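Local atomic coordinates of MrsD protein (Bacillus sp., PDB entry 1P3Y), a protein that catalyses the oxidative decarboxylation of the C-terminal cysteine of mersacidin to an aminoenethiol, using FAD as cofactor. Residues Y85-A90 against N105-T110; A92-Q97 against T118-N123. All coordinates share one frame; numbering follows the deposited sequence.

Contact 1: Y85-A90 against N105-T110. With FAD (flavin-adenine dinucleotide), chain B.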
loop_
_atom_site.group_PDB
_atom_site.type_symbol
_atom_site.label_atom_id
_atom_site.label_comp_id
_atom_site.label_asym_id
_atom_site.label_seq_id
_atom_site.Cartn_x
_atom_site.Cartn_y
_atom_site.Cartn_z
ATOM N N TYR A 85 0.134 26.094 29.839
ATOM C CA TYR A 85 -0.515 25.086 29.003
ATOM C C TYR A 85 -2.017 25.305 29.068
ATOM O O TYR A 85 -2.665 25.159 30.110
ATOM C CB TYR A 85 -0.155 23.673 29.474
ATOM C CG TYR A 85 -0.771 22.547 28.657
ATOM C CD1 TYR A 85 -0.876 22.633 27.269
ATOM C CD2 TYR A 85 -1.166 21.353 29.276
ATOM C CE1 TYR A 85 -1.352 21.548 26.513
ATOM C CE2 TYR A 85 -1.636 20.267 28.540
ATOM C CZ TYR A 85 -1.728 20.366 27.157
ATOM O OH TYR A 85 -2.192 19.278 26.440
ATOM N N CYS A 86 -2.565 25.664 27.926
ATOM C CA CYS A 86 -3.970 25.933 27.833
ATOM C C CYS A 86 -4.597 25.047 26.758
ATOM O O CYS A 86 -4.137 25.000 25.618
ATOM C CB CYS A 86 -4.140 27.430 27.528
ATOM S SG CYS A 86 -5.766 27.891 27.001
ATOM N N ILE A 87 -5.640 24.318 27.137
ATOM C CA ILE A 87 -6.334 23.452 26.198
ATOM C C ILE A 87 -7.625 24.109 25.710
ATOM O O ILE A 87 -8.584 24.259 26.464
ATOM C CB ILE A 87 -6.658 22.088 26.842
ATOM C CG1 ILE A 87 -5.342 21.378 27.203
ATOM C CG2 ILE A 87 -7.533 21.234 25.878
ATOM C CD1 ILE A 87 -5.517 20.041 27.945
ATOM N N ILE A 88 -7.628 24.510 24.446
ATOM C CA ILE A 88 -8.785 25.131 23.831
ATOM C C ILE A 88 -8.892 24.737 22.343
ATOM O O ILE A 88 -8.000 25.001 21.540
ATOM C CB ILE A 88 -8.716 26.692 23.958
ATOM C CG1 ILE A 88 -9.903 27.325 23.214
ATOM C CG2 ILE A 88 -7.373 27.240 23.402
ATOM C CD1 ILE A 88 -10.041 28.820 23.433
ATOM N N PRO A 89 -9.990 24.095 21.959
ATOM C CA PRO A 89 -11.097 23.733 22.843
ATOM C C PRO A 89 -10.840 22.389 23.503
ATOM O O PRO A 89 -10.106 21.557 22.970
ATOM C CB PRO A 89 -12.286 23.678 21.897
ATOM C CG PRO A 89 -11.666 23.167 20.628
ATOM C CD PRO A 89 -10.366 23.943 20.542
ATOM N N ALA A 90 -11.474 22.192 24.657
ATOM C CA ALA A 90 -11.376 20.973 25.444
ATOM C C ALA A 90 -12.662 20.176 25.261
ATOM O O ALA A 90 -13.741 20.745 25.332
ATOM C CB ALA A 90 -11.200 21.332 26.897
ATOM N N ASN A 105 -3.687 10.076 24.939
ATOM C CA ASN A 105 -3.169 10.860 23.824
ATOM C C ASN A 105 -2.205 11.878 24.398
ATOM O O ASN A 105 -2.149 12.075 25.628
ATOM C CB ASN A 105 -4.266 11.542 22.980
ATOM C CG ASN A 105 -5.254 12.358 23.800
ATOM O OD1 ASN A 105 -4.892 13.063 24.753
ATOM N ND2 ASN A 105 -6.521 12.284 23.406
ATOM N N LEU A 106 -1.442 12.516 23.515
ATOM C CA LEU A 106 -0.436 13.456 23.948
ATOM C C LEU A 106 -1.027 14.640 24.723
ATOM O O LEU A 106 -0.443 15.078 25.720
ATOM C CB LEU A 106 0.399 13.894 22.732
ATOM C CG LEU A 106 1.666 14.736 22.929
ATOM C CD1 LEU A 106 2.672 14.038 23.817
ATOM C CD2 LEU A 106 2.264 15.019 21.573
ATOM N N VAL A 107 -2.192 15.131 24.301
ATOM C CA VAL A 107 -2.829 16.273 24.980
ATOM C C VAL A 107 -3.063 15.994 26.472
ATOM O O VAL A 107 -2.705 16.798 27.332
ATOM C CB VAL A 107 -4.171 16.652 24.290
ATOM C CG1 VAL A 107 -4.963 17.640 25.158
ATOM C CG2 VAL A 107 -3.880 17.271 22.901
ATOM N N ALA A 108 -3.642 14.842 26.770
ATOM C CA ALA A 108 -3.905 14.451 28.143
ATOM C C ALA A 108 -2.621 14.114 28.911
ATOM O O ALA A 108 -2.520 14.350 30.115
ATOM C CB ALA A 108 -4.864 13.240 28.165
ATOM N N THR A 109 -1.647 13.548 28.220
ATOM C CA THR A 109 -0.395 13.174 28.851
ATOM C C THR A 109 0.375 14.432 29.261
ATOM O O THR A 109 0.960 14.518 30.349
ATOM C CB THR A 109 0.486 12.326 27.869
ATOM O OG1 THR A 109 -0.222 11.136 27.489
ATOM C CG2 THR A 109 1.805 11.916 28.538
ATOM N N THR A 110 0.373 15.411 28.372
ATOM C CA THR A 110 1.071 16.647 28.634
ATOM C C THR A 110 0.553 17.308 29.900
ATOM O O THR A 110 1.324 17.922 30.636
ATOM C CB THR A 110 0.940 17.586 27.434
ATOM O OG1 THR A 110 1.517 16.936 26.287
ATOM C CG2 THR A 110 1.658 18.916 27.701
HETATM P PA FAD B . -0.819 2.951 25.058
HETATM O O1A FAD B . 0.530 2.641 24.420
HETATM O O2A FAD B . -1.939 1.942 24.887
HETATM O O5B FAD B . -1.408 4.390 24.536
HETATM C C5B FAD B . -0.601 5.415 23.882
HETATM C C4B FAD B . -0.719 5.353 22.364
HETATM O O4B FAD B . -1.182 4.067 21.966
HETATM C C3B FAD B . -1.724 6.345 21.754
HETATM O O3B FAD B . -0.946 7.195 20.917
HETATM C C2B FAD B . -2.709 5.467 21.055
HETATM O O2B FAD B . -3.367 5.920 19.906
HETATM C C1B FAD B . -1.922 4.188 20.782
HETATM N N9A FAD B . -2.648 2.885 20.627
HETATM C C8A FAD B . -3.356 2.051 21.598
HETATM N N7A FAD B . -3.884 0.958 21.094
HETATM C C5A FAD B . -3.541 1.002 19.704
HETATM C C6A FAD B . -3.806 0.137 18.571
HETATM N N6A FAD B . -4.492 -1.013 18.685
HETATM N N1A FAD B . -3.314 0.529 17.288
HETATM C C2A FAD B . -2.611 1.691 17.116
HETATM N N3A FAD B . -2.290 2.596 18.170
HETATM C C4A FAD B . -2.844 2.117 19.444
HETATM N N1 FAD B . 4.229 7.889 30.588
HETATM C C2 FAD B . 4.400 7.494 31.909
HETATM O O2 FAD B . 3.432 7.531 32.716
HETATM N N3 FAD B . 5.663 7.052 32.333
HETATM C C4 FAD B . 6.844 6.968 31.501
HETATM O O4 FAD B . 7.961 6.555 31.999
HETATM C C4X FAD B . 6.636 7.354 30.179
HETATM N N5 FAD B . 7.773 7.261 29.304
HETATM C C5X FAD B . 7.582 7.622 27.933
HETATM C C6 FAD B . 8.676 7.548 27.017
HETATM C C7 FAD B . 8.563 7.892 25.607
HETATM C C7M FAD B . 9.821 7.758 24.701
HETATM C C8 FAD B . 7.245 8.344 25.109
HETATM C C8M FAD B . 6.975 8.727 23.668
HETATM C C9 FAD B . 6.139 8.436 25.969
HETATM C C9A FAD B . 6.252 8.094 27.379
HETATM N N10 FAD B . 5.149 8.156 28.402
HETATM C C10 FAD B . 5.335 7.799 29.746
HETATM C "C1'" FAD B . 3.866 8.598 27.940
HETATM C "C2'" FAD B . 2.838 7.559 27.675
HETATM O "O2'" FAD B . 3.371 6.656 26.605
HETATM C "C3'" FAD B . 1.577 8.163 27.180
HETATM O "O3'" FAD B . 0.795 8.742 28.245
HETATM C "C4'" FAD B . 0.645 7.172 26.424
HETATM O "O4'" FAD B . -0.514 7.934 25.944
HETATM C "C5'" FAD B . 0.125 6.023 27.252
HETATM O "O5'" FAD B . 1.048 4.923 27.232
HETATM P P FAD B . 0.608 3.454 27.606
HETATM O O1P FAD B . 1.812 2.626 27.470
HETATM O O2P FAD B . -0.045 3.480 28.964
HETATM O O3P FAD B . -0.618 3.130 26.604
#

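Contact 2: A92-Q97 against T118-N123. With FAD (flavin-adenine dinucleotide), chain C.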
loop_
_atom_site.group_PDB
_atom_site.type_symbol
_atom_site.label_atom_id
_atom_site.label_comp_id
_atom_site.label_asym_id
_atom_site.label_seq_id
_atom_site.Cartn_x
_atom_site.Cartn_y
_atom_site.Cartn_z
ATOM N N ALA A 92 -15.354 16.806 26.181
ATOM C CA ALA A 92 -15.816 16.148 27.390
ATOM C C ALA A 92 -14.775 15.054 27.667
ATOM O O ALA A 92 -14.332 14.848 28.805
ATOM C CB ALA A 92 -17.193 15.532 27.163
ATOM N N ASN A 93 -14.371 14.376 26.596
ATOM C CA ASN A 93 -13.391 13.306 26.682
ATOM C C ASN A 93 -12.105 13.755 27.390
ATOM O O ASN A 93 -11.696 13.147 28.377
ATOM C CB ASN A 93 -13.070 12.772 25.278
ATOM C CG ASN A 93 -11.963 11.741 25.299
ATOM O OD1 ASN A 93 -12.088 10.697 25.955
ATOM N ND2 ASN A 93 -10.856 12.033 24.600
ATOM N N ILE A 94 -11.463 14.812 26.893
ATOM C CA ILE A 94 -10.235 15.303 27.522
ATOM C C ILE A 94 -10.484 15.662 29.005
ATOM O O ILE A 94 -9.640 15.376 29.871
ATOM C CB ILE A 94 -9.655 16.518 26.715
ATOM C CG1 ILE A 94 -8.378 16.081 25.966
ATOM C CG2 ILE A 94 -9.437 17.728 27.596
ATOM C CD1 ILE A 94 -7.357 15.346 26.759
ATOM N N LEU A 95 -11.640 16.271 29.301
ATOM C CA LEU A 95 -11.984 16.611 30.684
ATOM C C LEU A 95 -12.062 15.316 31.492
ATOM O O LEU A 95 -11.496 15.236 32.593
ATOM C CB LEU A 95 -13.333 17.346 30.770
ATOM C CG LEU A 95 -13.369 18.731 30.094
ATOM C CD1 LEU A 95 -14.772 19.321 30.166
ATOM C CD2 LEU A 95 -12.347 19.668 30.738
ATOM N N GLY A 96 -12.750 14.304 30.944
ATOM C CA GLY A 96 -12.873 13.028 31.637
ATOM C C GLY A 96 -11.534 12.311 31.819
ATOM O O GLY A 96 -11.275 11.645 32.837
ATOM N N GLN A 97 -10.648 12.451 30.841
ATOM C CA GLN A 97 -9.375 11.774 30.958
ATOM C C GLN A 97 -8.501 12.452 31.990
ATOM O O GLN A 97 -7.939 11.786 32.873
ATOM C CB GLN A 97 -8.642 11.712 29.599
ATOM C CG GLN A 97 -9.030 10.503 28.735
ATOM C CD GLN A 97 -8.219 10.381 27.442
ATOM O OE1 GLN A 97 -7.005 10.185 27.468
ATOM N NE2 GLN A 97 -8.897 10.498 26.309
ATOM N N THR A 118 -3.121 23.248 34.502
ATOM C CA THR A 118 -3.564 23.543 33.138
ATOM C C THR A 118 -4.896 24.286 33.119
ATOM O O THR A 118 -5.801 23.981 33.902
ATOM C CB THR A 118 -3.746 22.220 32.316
ATOM O OG1 THR A 118 -2.492 21.540 32.216
ATOM C CG2 THR A 118 -4.289 22.505 30.914
ATOM N N ILE A 119 -5.030 25.251 32.215
ATOM C CA ILE A 119 -6.292 25.966 32.110
ATOM C C ILE A 119 -7.064 25.367 30.929
ATOM O O ILE A 119 -6.534 25.289 29.820
ATOM C CB ILE A 119 -6.087 27.496 31.898
ATOM C CG1 ILE A 119 -7.389 28.123 31.395
ATOM C CG2 ILE A 119 -4.985 27.749 30.904
ATOM C CD1 ILE A 119 -7.320 29.610 31.208
ATOM N N PHE A 120 -8.308 24.949 31.186
ATOM C CA PHE A 120 -9.177 24.346 30.176
ATOM C C PHE A 120 -10.279 25.263 29.672
ATOM O O PHE A 120 -10.879 26.001 30.447
ATOM C CB PHE A 120 -9.879 23.110 30.738
ATOM C CG PHE A 120 -8.961 22.010 31.123
ATOM C CD1 PHE A 120 -8.223 22.084 32.304
ATOM C CD2 PHE A 120 -8.834 20.879 30.303
ATOM C CE1 PHE A 120 -7.368 21.041 32.674
ATOM C CE2 PHE A 120 -7.991 19.831 30.649
ATOM C CZ PHE A 120 -7.252 19.906 31.839
ATOM N N PHE A 121 -10.564 25.186 28.378
ATOM C CA PHE A 121 -11.644 25.964 27.785
ATOM C C PHE A 121 -12.623 24.983 27.143
ATOM O O PHE A 121 -12.633 24.813 25.932
ATOM C CB PHE A 121 -11.127 26.924 26.711
ATOM C CG PHE A 121 -10.418 28.127 27.258
ATOM C CD1 PHE A 121 -9.099 28.037 27.707
ATOM C CD2 PHE A 121 -11.063 29.367 27.285
ATOM C CE1 PHE A 121 -8.424 29.167 28.170
ATOM C CE2 PHE A 121 -10.402 30.506 27.743
ATOM C CZ PHE A 121 -9.073 30.410 28.186
ATOM N N PRO A 122 -13.461 24.323 27.955
ATOM C CA PRO A 122 -14.435 23.357 27.441
ATOM C C PRO A 122 -15.348 23.898 26.353
ATOM O O PRO A 122 -15.656 25.088 26.307
ATOM C CB PRO A 122 -15.217 22.951 28.690
ATOM C CG PRO A 122 -14.209 23.066 29.763
ATOM C CD PRO A 122 -13.501 24.362 29.428
ATOM N N ASN A 123 -15.800 22.990 25.499
ATOM C CA ASN A 123 -16.682 23.307 24.391
ATOM C C ASN A 123 -17.315 21.992 23.949
ATOM O O ASN A 123 -16.625 21.037 23.615
ATOM C CB ASN A 123 -15.877 23.943 23.250
ATOM C CG ASN A 123 -16.711 24.193 22.027
ATOM O OD1 ASN A 123 -16.936 23.290 21.229
ATOM N ND2 ASN A 123 -17.194 25.419 21.873
HETATM P PA FAD C . -9.054 11.813 20.390
HETATM O O1A FAD C . -9.081 12.561 19.062
HETATM O O2A FAD C . -7.710 11.369 20.933
HETATM O O5B FAD C . -9.999 10.473 20.337
HETATM C C5B FAD C . -11.028 10.237 19.330
HETATM C C4B FAD C . -10.525 9.351 18.196
HETATM O O4B FAD C . -9.102 9.372 18.159
HETATM C C3B FAD C . -10.899 7.864 18.326
HETATM O O3B FAD C . -11.712 7.585 17.191
HETATM C C2B FAD C . -9.577 7.169 18.369
HETATM O O2B FAD C . -9.445 5.872 17.858
HETATM C C1B FAD C . -8.634 8.145 17.670
HETATM N N9A FAD C . -7.168 8.119 17.987
HETATM C C8A FAD C . -6.431 8.514 19.186
HETATM N N7A FAD C . -5.129 8.346 19.105
HETATM C C5A FAD C . -4.918 7.811 17.793
HETATM C C6A FAD C . -3.746 7.385 17.053
HETATM N N6A FAD C . -2.504 7.468 17.558
HETATM N N1A FAD C . -3.928 6.861 15.737
HETATM C C2A FAD C . -5.171 6.753 15.175
HETATM N N3A FAD C . -6.378 7.158 15.818
HETATM C C4A FAD C . -6.094 7.672 17.165
HETATM N N1 FAD C . -16.738 16.246 21.717
HETATM C C2 FAD C . -16.797 17.264 22.661
HETATM O O2 FAD C . -16.706 17.000 23.890
HETATM N N3 FAD C . -16.958 18.590 22.228
HETATM C C4 FAD C . -17.075 19.012 20.849
HETATM O O4 FAD C . -17.232 20.261 20.563
HETATM C C4X FAD C . -16.996 17.971 19.927
HETATM N N5 FAD C . -17.079 18.342 18.540
HETATM C C5X FAD C . -16.969 17.297 17.570
HETATM C C6 FAD C . -17.042 17.608 16.177
HETATM C C7 FAD C . -16.935 16.604 15.127
HETATM C C7M FAD C . -17.015 17.063 13.643
HETATM C C8 FAD C . -16.744 15.195 15.535
HETATM C C8M FAD C . -16.607 14.046 14.557
HETATM C C9 FAD C . -16.666 14.838 16.891
HETATM C C9A FAD C . -16.777 15.840 17.941
HETATM N N10 FAD C . -16.718 15.587 19.423
HETATM C C10 FAD C . -16.822 16.612 20.376
HETATM C "C1'" FAD C . -16.539 14.227 19.838
HETATM C "C2'" FAD C . -15.174 13.810 20.252
HETATM O "O2'" FAD C . -14.265 14.003 19.076
HETATM C "C3'" FAD C . -15.140 12.375 20.627
HETATM O "O3'" FAD C . -15.669 12.146 21.950
HETATM C "C4'" FAD C . -13.722 11.737 20.593
HETATM O "O4'" FAD C . -13.870 10.314 20.919
HETATM C "C5'" FAD C . -12.729 12.328 21.563
HETATM O "O5'" FAD C . -12.062 13.459 20.983
HETATM P P FAD C . -10.689 13.999 21.544
HETATM O O1P FAD C . -10.334 15.147 20.701
HETATM O O2P FAD C . -10.845 14.265 23.019
HETATM O O3P FAD C . -9.699 12.722 21.494
#

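Contact 1: Y85-A90 against N105-T110
Y85 reaches from its strand to the helix 106-110 because its CG lies anti to the backbone N (chi1 -179°), which carries the phenol to T110 and V107. On the helix, T110 has OG1 beside its own backbone N (chi1 -60°). That hydroxyl gives its hydrogen bond back to L106 O, with OG1 2.8 Å from that oxygen, while CG2 is turned over one face of the Y85 ring. T110 CG2 sits 3.9 Å from the centroid of the Y85 ring in a CH-pi contact, offset toward the rim. Threonine suits the place because its polar branch is satisfied within the helix and its methyl serves the aromatic face. At the ring's edge, Y85 OH donates to V107 O at 2.7 Å, bent to 115° at the carbonyl and somewhat tilted from its plane. A tyrosine can thus line a buried surface and still satisfy its hydroxyl. Beside this bond, I87 CD1 meets V107 CG1 at 3.7 Å, two branched aliphatic chains meeting between sheet and helix. N105 caps the helix: its OD1 accepts from A108 N at 3.0 Å. T109, on the side of the helix turned from the strand, accepts from O3' of the FAD of a neighbouring subunit, with OG1 2.7 Å from that oxygen. The side chain of T110 lies about 4 Å from that of the active-site H75. This is helix-on-sheet packing in the Rossmann fold of an HFCD flavoprotein: helix 106-113 packs on strand 84-90, which runs between strands 10-15 and 119-122, while helix 75-81 lies against L106 and T110.

Contact 2: A92-Q97 against T118-N123
L95 reaches the strand 119-122 from the helix 92-97 with both of its methyls, one at F120 and one at P122, and makes the closer part of the contact. Its CG stands beside the backbone N (chi1 -65°), which sends the branched end to the strand. CD2 of L95 approaches F120 CD2 to 3.7 Å, oblique to the ring, and L95 CD1 rests 3.8 Å from P122 CG. A forked aliphatic chain can meet an aromatic ring and a proline ring together; the compact, puckered ring of P122 offers CB and CG to this patch. I94 is more loosely engaged: its CG2 comes in the plane of the F120 ring, at the edge, 4.0 Å from F120 CE2. T118, two residues earlier in the chain than F120, lays its CG2 over one face of that ring, toward the rim. No hydrogen bond crosses between the segments.

The other side of the helix is polar, yet it faces cofactor and protein, since every residue here is buried. The helix start and the C-terminal end of the strand form part of the FAD pocket. A92 N donates to the flavin O2 of FAD at 2.7 Å, and N93 ND2 donates almost straight (172°) to the phosphate oxygen O2P at 2.7 Å. N123 O accepts from flavin N3 at 2.8 Å, so the start of the helix and the residue after the strand grip neighbouring atoms, O2 and N3, of the flavin's pyrimidine ring. Asparagine suits position 93 because its other amide atom, OD1, accepts from A103 N of a neighbouring subunit. Helix 92-99 packs on strand 119-122, has this FAD at its N-terminal end and meets helix 106-113 through I94 and Q97. Helix 173-183 packs on F121 and I119.

The centres of contact 1 and contact 2 are 8 Å apart, and their segments alternate along the chain: 85-90, 92-97, 105-110, 118-123. Strands 84-90 and 119-122 are parallel neighbours in the Rossmann-like sheet, joined by backbone hydrogen bonds between I87 and both I119 and F121. Helices 92-99 and 106-113 follow one another in the connection between these strands, a beta-alpha-beta crossover. This connection serves two FAD molecules. One is held by A92, N93 and N123, whereas T109 binds the FAD of a neighbouring subunit, consistent with cofactor binding and assembly of the dodecamer being linked.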